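Local coordinates for molybdopterin adenylyltransferase (Pyrococcus furiosus, PDB 4LHB), which catalyses the adenylylation of molybdopterin with ATP, releasing diphosphate, as a step in the biosynthesis of the molybdenum cofactor, at residues C[119-124]-C[157-162]; C[126-131]-C[166-171]. One frame throughout, in Å; residues are numbered along the deposited sequence.

Contact 1: residues C[119-124]-C[157-162]. With SO4 (sulfate ion), chain F.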
ATOM      1  N   LEU C 119       5.321  15.518  -1.709  1.00 33.32           N
ATOM      2  CA  LEU C 119       6.021  16.621  -1.054  1.00 32.66           C
ATOM      3  C   LEU C 119       5.539  16.663   0.365  1.00 33.26           C
ATOM      4  O   LEU C 119       4.556  16.029   0.673  1.00 40.38           O
ATOM      5  CB  LEU C 119       5.798  17.949  -1.787  1.00 28.78           C
ATOM      6  CG  LEU C 119       6.265  17.977  -3.258  1.00 30.79           C
ATOM      7  CD1 LEU C 119       6.011  19.283  -4.044  1.00 28.55           C
ATOM      8  CD2 LEU C 119       7.716  17.575  -3.361  1.00 28.23           C
ATOM      9  N   SER C 120       6.240  17.389   1.233  1.00 34.16           N
ATOM     10  CA  SER C 120       5.800  17.626   2.634  1.00 33.61           C
ATOM     11  C   SER C 120       4.917  18.886   2.720  1.00 33.32           C
ATOM     12  O   SER C 120       4.903  19.597   3.732  1.00 36.36           O
ATOM     13  CB  SER C 120       7.000  17.846   3.534  1.00 33.60           C
ATOM     14  OG  SER C 120       8.090  17.031   3.145  1.00 41.68           O
ATOM     15  N   PHE C 121       4.193  19.173   1.650  1.00 31.36           N
ATOM     16  CA  PHE C 121       3.380  20.362   1.585  1.00 30.46           C
ATOM     17  C   PHE C 121       2.292  20.449   2.645  1.00 30.92           C
ATOM     18  O   PHE C 121       1.986  21.532   3.130  1.00 29.90           O
ATOM     19  CB  PHE C 121       2.782  20.470   0.202  1.00 31.16           C
ATOM     20  CG  PHE C 121       1.915  21.646   0.033  1.00 32.02           C
ATOM     21  CD1 PHE C 121       2.420  22.803  -0.525  1.00 32.10           C
ATOM     22  CD2 PHE C 121       0.596  21.600   0.440  1.00 32.49           C
ATOM     23  CE1 PHE C 121       1.615  23.929  -0.669  1.00 36.16           C
ATOM     24  CE2 PHE C 121      -0.225  22.708   0.296  1.00 35.75           C
ATOM     25  CZ  PHE C 121       0.287  23.887  -0.258  1.00 36.68           C
ATOM     26  N   GLY C 122       1.707  19.316   3.018  1.00 32.59           N
ATOM     27  CA  GLY C 122       0.580  19.337   3.947  1.00 30.40           C
ATOM     28  C   GLY C 122       1.045  19.740   5.299  1.00 31.64           C
ATOM     29  O   GLY C 122       0.353  20.466   6.016  1.00 33.84           O
ATOM     30  N   GLU C 123       2.217  19.230   5.676  1.00 36.45           N
ATOM     31  CA  GLU C 123       2.780  19.527   6.992  1.00 35.96           C
ATOM     32  C   GLU C 123       3.040  21.000   7.097  1.00 35.33           C
ATOM     33  O   GLU C 123       2.681  21.609   8.101  1.00 35.86           O
ATOM     34  CB  GLU C 123       4.109  18.861   7.191  1.00 40.05           C
ATOM     35  CG  GLU C 123       4.127  17.359   7.162  1.00 46.14           C
ATOM     36  CD  GLU C 123       5.364  16.809   7.862  1.00 50.47           C
ATOM     37  OE1 GLU C 123       6.262  17.594   8.255  1.00 54.63           O
ATOM     38  OE2 GLU C 123       5.454  15.583   8.029  1.00 52.99           O
ATOM     39  N   VAL C 124       3.672  21.564   6.060  1.00 32.50           N
ATOM     40  CA  VAL C 124       4.017  22.990   6.051  1.00 34.02           C
ATOM     41  C   VAL C 124       2.748  23.849   6.072  1.00 35.19           C
ATOM     42  O   VAL C 124       2.582  24.738   6.936  1.00 34.99           O
ATOM     43  CB  VAL C 124       4.970  23.332   4.890  1.00 32.21           C
ATOM     44  CG1 VAL C 124       4.996  24.830   4.667  1.00 29.08           C
ATOM     45  CG2 VAL C 124       6.368  22.751   5.201  1.00 29.41           C
ATOM     46  N   PHE C 157      -0.845  20.684  -6.544  1.00 24.81           N
ATOM     47  CA  PHE C 157      -1.127  21.101  -5.213  1.00 26.59           C
ATOM     48  C   PHE C 157      -2.659  20.910  -5.049  1.00 28.74           C
ATOM     49  O   PHE C 157      -3.465  21.298  -5.941  1.00 28.08           O
ATOM     50  CB  PHE C 157      -0.798  22.604  -5.073  1.00 27.31           C
ATOM     51  CG  PHE C 157       0.662  22.936  -5.199  1.00 27.38           C
ATOM     52  CD1 PHE C 157       1.516  22.821  -4.109  1.00 26.90           C
ATOM     53  CD2 PHE C 157       1.184  23.394  -6.400  1.00 27.41           C
ATOM     54  CE1 PHE C 157       2.868  23.118  -4.250  1.00 26.50           C
ATOM     55  CE2 PHE C 157       2.529  23.717  -6.524  1.00 26.01           C
ATOM     56  CZ  PHE C 157       3.370  23.563  -5.468  1.00 24.02           C
ATOM     57  N   SER C 158      -3.069  20.351  -3.921  1.00 26.96           N
ATOM     58  CA  SER C 158      -4.490  20.232  -3.640  1.00 25.52           C
ATOM     59  C   SER C 158      -4.768  20.883  -2.338  1.00 25.55           C
ATOM     60  O   SER C 158      -4.229  20.514  -1.299  1.00 25.26           O
ATOM     61  CB  SER C 158      -4.950  18.766  -3.653  1.00 25.07           C
ATOM     62  OG  SER C 158      -4.882  18.333  -5.006  1.00 25.79           O
ATOM     63  N   LEU C 159      -5.633  21.882  -2.422  1.00 29.35           N
ATOM     64  CA  LEU C 159      -5.941  22.760  -1.317  1.00 30.81           C
ATOM     65  C   LEU C 159      -7.394  22.614  -0.896  1.00 29.07           C
ATOM     66  O   LEU C 159      -8.211  22.174  -1.703  1.00 28.83           O
ATOM     67  CB  LEU C 159      -5.707  24.192  -1.796  1.00 31.06           C
ATOM     68  CG  LEU C 159      -4.342  24.528  -2.383  1.00 29.25           C
ATOM     69  CD1 LEU C 159      -4.418  25.977  -2.881  1.00 28.92           C
ATOM     70  CD2 LEU C 159      -3.275  24.355  -1.319  1.00 28.45           C
ATOM     71  N   PRO C 160      -7.704  22.969   0.360  1.00 30.09           N
ATOM     72  CA  PRO C 160      -9.095  23.038   0.793  1.00 30.81           C
ATOM     73  C   PRO C 160      -9.846  24.110   0.060  1.00 31.23           C
ATOM     74  O   PRO C 160      -9.276  24.848  -0.733  1.00 36.63           O
ATOM     75  CB  PRO C 160      -9.018  23.393   2.287  1.00 29.73           C
ATOM     76  CG  PRO C 160      -7.663  22.954   2.717  1.00 31.52           C
ATOM     77  CD  PRO C 160      -6.771  23.068   1.506  1.00 31.96           C
ATOM     78  N   GLY C 161     -11.135  24.167   0.332  1.00 31.71           N
ATOM     79  CA  GLY C 161     -12.083  24.946  -0.430  1.00 32.87           C
ATOM     80  C   GLY C 161     -12.220  26.360   0.055  1.00 31.96           C
ATOM     81  O   GLY C 161     -12.391  27.247  -0.764  1.00 36.93           O
ATOM     82  N   SER C 162     -12.145  26.594   1.362  1.00 34.13           N
ATOM     83  CA  SER C 162     -12.328  27.958   1.868  1.00 39.95           C
ATOM     84  C   SER C 162     -11.302  28.946   1.287  1.00 43.63           C
ATOM     85  O   SER C 162     -10.152  28.571   0.999  1.00 46.63           O
ATOM     86  CB  SER C 162     -12.296  28.015   3.386  1.00 40.48           C
ATOM     87  OG  SER C 162     -11.006  27.788   3.890  1.00 46.33           O
TER
HETATM   88  S   SO4 F 201     -12.841  21.216   1.468  1.00 51.28           S
HETATM   89  O1  SO4 F 201     -13.962  21.777   0.694  1.00 47.42           O
HETATM   90  O2  SO4 F 201     -13.241  20.060   2.289  1.00 60.17           O
HETATM   91  O3  SO4 F 201     -11.838  20.702   0.501  1.00 58.63           O
HETATM   92  O4  SO4 F 201     -12.283  22.239   2.409  1.00 56.01           O

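Contact 2: residues C[126-131]-C[166-171]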
ATOM      1  N   ARG C 126      -0.126  22.844   7.199  1.00 37.38           N
ATOM      2  CA  ARG C 126      -0.721  22.729   8.507  1.00 41.28           C
ATOM      3  C   ARG C 126       0.013  23.563   9.538  1.00 41.88           C
ATOM      4  O   ARG C 126      -0.635  24.166  10.391  1.00 43.43           O
ATOM      5  CB  ARG C 126      -0.862  21.251   8.933  1.00 43.73           C
ATOM      6  CG  ARG C 126      -2.106  20.630   8.306  1.00 44.78           C
ATOM      7  CD  ARG C 126      -2.464  19.225   8.757  1.00 42.66           C
ATOM      8  NE  ARG C 126      -1.493  18.261   8.276  1.00 38.51           N
ATOM      9  CZ  ARG C 126      -1.417  17.825   7.032  1.00 38.95           C
ATOM     10  NH1 ARG C 126      -2.260  18.254   6.108  1.00 46.86           N
ATOM     11  NH2 ARG C 126      -0.462  16.975   6.694  1.00 34.63           N
ATOM     12  N   ALA C 127       1.337  23.650   9.447  1.00 44.02           N
ATOM     13  CA  ALA C 127       2.101  24.477  10.417  1.00 44.71           C
ATOM     14  C   ALA C 127       1.707  25.941  10.292  1.00 44.79           C
ATOM     15  O   ALA C 127       1.406  26.575  11.284  1.00 49.69           O
ATOM     16  CB  ALA C 127       3.605  24.306  10.269  1.00 35.48           C
ATOM     17  N   LYS C 128       1.663  26.480   9.090  1.00 44.06           N
ATOM     18  CA  LYS C 128       1.288  27.879   8.976  1.00 50.95           C
ATOM     19  C   LYS C 128      -0.153  28.064   9.461  1.00 52.22           C
ATOM     20  O   LYS C 128      -0.452  28.996  10.194  1.00 63.38           O
ATOM     21  CB  LYS C 128       1.448  28.400   7.534  1.00 54.98           C
ATOM     22  CG  LYS C 128       1.239  29.910   7.372  1.00 59.96           C
ATOM     23  CD  LYS C 128       2.345  30.740   8.036  1.00 61.40           C
ATOM     24  CE  LYS C 128       2.068  32.254   8.027  1.00 62.23           C
ATOM     25  NZ  LYS C 128       1.478  32.774   9.305  1.00 61.00           N
ATOM     26  N   SER C 129      -1.045  27.168   9.054  1.00 53.67           N
ATOM     27  CA  SER C 129      -2.460  27.268   9.381  1.00 48.91           C
ATOM     28  C   SER C 129      -2.723  27.204  10.860  1.00 49.59           C
ATOM     29  O   SER C 129      -3.672  27.801  11.340  1.00 46.13           O
ATOM     30  CB  SER C 129      -3.239  26.147   8.718  1.00 50.19           C
ATOM     31  OG  SER C 129      -3.359  26.393   7.341  1.00 57.02           O
ATOM     32  N   TYR C 130      -1.912  26.446  11.582  1.00 53.27           N
ATOM     33  CA  TYR C 130      -2.101  26.311  13.005  1.00 58.53           C
ATOM     34  C   TYR C 130      -2.140  27.679  13.696  1.00 61.63           C
ATOM     35  O   TYR C 130      -2.875  27.864  14.642  1.00 66.77           O
ATOM     36  CB  TYR C 130      -1.013  25.428  13.579  1.00 59.57           C
ATOM     37  CG  TYR C 130      -1.081  25.227  15.064  1.00 67.38           C
ATOM     38  CD1 TYR C 130      -1.425  23.987  15.614  1.00 74.40           C
ATOM     39  CD2 TYR C 130      -0.767  26.268  15.934  1.00 74.32           C
ATOM     40  CE1 TYR C 130      -1.465  23.801  17.002  1.00 78.61           C
ATOM     41  CE2 TYR C 130      -0.807  26.100  17.310  1.00 83.23           C
ATOM     42  CZ  TYR C 130      -1.149  24.873  17.848  1.00 83.43           C
ATOM     43  OH  TYR C 130      -1.163  24.762  19.223  1.00 76.06           O
ATOM     44  N   GLU C 131      -1.372  28.642  13.217  1.00 69.19           N
ATOM     45  CA  GLU C 131      -1.370  29.975  13.822  1.00 72.31           C
ATOM     46  C   GLU C 131      -2.756  30.643  13.740  1.00 69.68           C
ATOM     47  O   GLU C 131      -3.159  31.331  14.677  1.00 72.41           O
ATOM     48  CB  GLU C 131      -0.316  30.870  13.163  1.00 74.00           C
ATOM     49  CG  GLU C 131       1.110  30.327  13.237  1.00 80.42           C
ATOM     50  CD  GLU C 131       2.071  31.012  12.257  1.00 88.20           C
ATOM     51  OE1 GLU C 131       1.717  32.076  11.677  1.00 78.28           O
ATOM     52  OE2 GLU C 131       3.194  30.475  12.065  1.00 90.22           O
ATOM     53  N   VAL C 166      -7.245  28.788   1.151  1.00 36.91           N
ATOM     54  CA  VAL C 166      -6.574  28.978  -0.125  1.00 37.77           C
ATOM     55  C   VAL C 166      -5.452  30.039  -0.089  1.00 42.98           C
ATOM     56  O   VAL C 166      -4.386  29.873  -0.709  1.00 44.02           O
ATOM     57  CB  VAL C 166      -7.562  29.249  -1.231  1.00 35.99           C
ATOM     58  CG1 VAL C 166      -6.842  29.841  -2.421  1.00 35.68           C
ATOM     59  CG2 VAL C 166      -8.234  27.943  -1.588  1.00 33.38           C
ATOM     60  N   LYS C 167      -5.655  31.099   0.685  1.00 48.78           N
ATOM     61  CA  LYS C 167      -4.651  32.163   0.791  1.00 45.66           C
ATOM     62  C   LYS C 167      -3.414  31.652   1.506  1.00 41.07           C
ATOM     63  O   LYS C 167      -2.311  31.955   1.077  1.00 39.72           O
ATOM     64  CB  LYS C 167      -5.205  33.387   1.514  1.00 48.05           C
ATOM     65  CG  LYS C 167      -6.177  34.235   0.712  1.00 49.99           C
ATOM     66  CD  LYS C 167      -6.823  35.342   1.573  1.00 57.42           C
ATOM     67  CE  LYS C 167      -5.782  36.179   2.342  1.00 57.83           C
ATOM     68  NZ  LYS C 167      -6.354  37.453   2.877  1.00 66.03           N
ATOM     69  N   THR C 168      -3.583  30.863   2.566  1.00 35.90           N
ATOM     70  CA  THR C 168      -2.422  30.286   3.234  1.00 35.76           C
ATOM     71  C   THR C 168      -1.673  29.363   2.277  1.00 37.01           C
ATOM     72  O   THR C 168      -0.448  29.388   2.227  1.00 40.27           O
ATOM     73  CB  THR C 168      -2.805  29.505   4.491  1.00 40.17           C
ATOM     74  OG1 THR C 168      -3.924  30.134   5.136  1.00 48.33           O
ATOM     75  CG2 THR C 168      -1.656  29.462   5.473  1.00 44.85           C
ATOM     76  N   GLY C 169      -2.392  28.571   1.480  1.00 34.07           N
ATOM     77  CA  GLY C 169      -1.732  27.722   0.466  1.00 34.40           C
ATOM     78  C   GLY C 169      -0.974  28.491  -0.619  1.00 33.88           C
ATOM     79  O   GLY C 169       0.148  28.119  -1.061  1.00 27.16           O
ATOM     80  N   LEU C 170      -1.598  29.578  -1.043  1.00 34.29           N
ATOM     81  CA  LEU C 170      -0.982  30.468  -2.017  1.00 34.16           C
ATOM     82  C   LEU C 170       0.305  31.116  -1.491  1.00 34.90           C
ATOM     83  O   LEU C 170       1.280  31.273  -2.219  1.00 35.26           O
ATOM     84  CB  LEU C 170      -1.988  31.514  -2.471  1.00 32.15           C
ATOM     85  CG  LEU C 170      -3.012  30.969  -3.465  1.00 32.31           C
ATOM     86  CD1 LEU C 170      -4.188  31.935  -3.629  1.00 29.43           C
ATOM     87  CD2 LEU C 170      -2.367  30.600  -4.792  1.00 29.84           C
ATOM     88  N   GLU C 171       0.348  31.472  -0.232  1.00 38.22           N
ATOM     89  CA  GLU C 171       1.597  31.987   0.282  1.00 44.34           C
ATOM     90  C   GLU C 171       2.726  30.962  -0.033  1.00 44.23           C
ATOM     91  O   GLU C 171       3.825  31.317  -0.489  1.00 40.73           O
ATOM     92  CB  GLU C 171       1.486  32.208   1.788  1.00 54.33           C
ATOM     93  CG  GLU C 171       1.300  33.639   2.292  1.00 61.92           C
ATOM     94  CD  GLU C 171       1.835  33.784   3.736  1.00 70.81           C
ATOM     95  OE1 GLU C 171       3.026  33.429   3.988  1.00 59.62           O
ATOM     96  OE2 GLU C 171       1.071  34.240   4.630  1.00 75.70           O
TER

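Contact 1: residues C[119-124]-C[157-162]
Phe121 and Phe157 meet as an offset edge-to-face pair, and this aromatic contact dominates the join between the start of helix 121-133 and the end of strand 153-159. The ring centroids lie 5.3 Å apart with the planes at 61°. Phe157 presents its CD1-CE1 side to one face of Phe121, most closely where Phe157 CD1 comes 3.6 Å from Phe121 CE1; Phe157 CE1 follows at 3.8 Å from Phe121 CD1. The Phe121 ring reaches across because its CG stands anti to the backbone N (chi1 179°), which carries the ring off the first turn of the helix toward the strand.

Aliphatic packing completes the apolar part. One methyl of Leu159, CD2, touches the far end of the same ring, 3.7 Å from Phe121 CZ, and the two side chains cross at about a right angle. Ala144 of strand 143-148 and Ile172 of helix 163-184 also pack on Phe121, which is thus buried between its own helix, strand 143-148 and helix 163-184. With an alanine here, the edge of Phe157 and the CD2 methyl of Leu159 would probably lose their shared partner, leaving a gap under the helix start.

The anion is bound past the end of the strand. Gly161 N donates a nearly straight hydrogen bond (167°) to O4 of a sulfate, 3.1 Å away, and Thr99 N binds the same ion. Farther along, Ser162 OG caps the following helix at Ala165 N. Backbone amides from two separate loops gripping a tetrahedral anion are consistent with a place for a substrate phosphate, although the sulfate itself probably came from the crystallisation liquor. The chemistry is thus divided: hydrophobic contacts hold the end of the strand to the helix, while the loop beyond it offers the N-H of Gly161 to an anion that Thr99 N also holds.

Contact 2: residues C[126-131]-C[166-171]
Lys128 and Thr168 face each other from two helices of the same subunit, each with its CB directed at the other segment. The local axes of 126-131 and 166-171 approach to 10.0 Å and run at 132°, closer to antiparallel than parallel. Thr168 leads with its methyl: CG2 meets the base of the lysine chain at a slant, 3.5 Å from Lys128 CG and 3.9 Å from Lys128 CB. Its hydroxyl turns instead to its own helix, where OG1 is hydrogen-bonded to Asn164 O. Ser129 flanks the same methyl, with Ser129 OG 4.0 Å from Thr168 CG2, yet that hydroxyl too is spent at home, on Phe125 O.

Past CB the lysine does not run straight. A bend at chi2 (68°) and another at chi4 direct the amine back over its own helix, to a salt bridge with Glu131 three residues on; the modelled separation is so short that its exact length is doubtful. Glu171 approaches this bent chain at about a right angle, its OE2 lying 4.1 Å from Lys128 CE. The opposite charges are near but not in contact, since Lys128 NZ stays 4.9 Å from Glu171 OE2. The other carboxylate oxygen, Glu171 OE1, is hydrogen-bonded to Tyr135 OH of a neighbouring subunit, which also packs against Lys128.

The pair illustrates how polar residues can make a largely apolar contact. Each hydroxyl is satisfied by a carbonyl one turn back in its own helix, so the closest approach is that of a methyl to methylenes. Charge enters at the exposed margin, where the lysine amine probably gains some long-range attraction from Glu171 in addition to its bond with Glu131, beside the contact with the next subunit.

Contacts 1 and 2 lie side by side, their centres about 8 Å apart, and share helix 121-133: its first turn serves contact 1, its later turns contact 2. The partners are also consecutive, since strand 153-159 leads through the loop into helix 163-184. Along the chain the segments therefore alternate, 119-124, 126-131, 157-162, 166-171, and helix 121-133 packs first against the strand and then against the helix that follows it. The two sites touch directly, with Leu159 CD2 4.1 Å from Gly169 CA. Contact 1 is buried nearer the chain's centre, whereas contact 2 is partly exposed. Both also border neighbouring subunits, so helix 121-133 takes part in packing inside the subunit and in the contacts of the homohexamer.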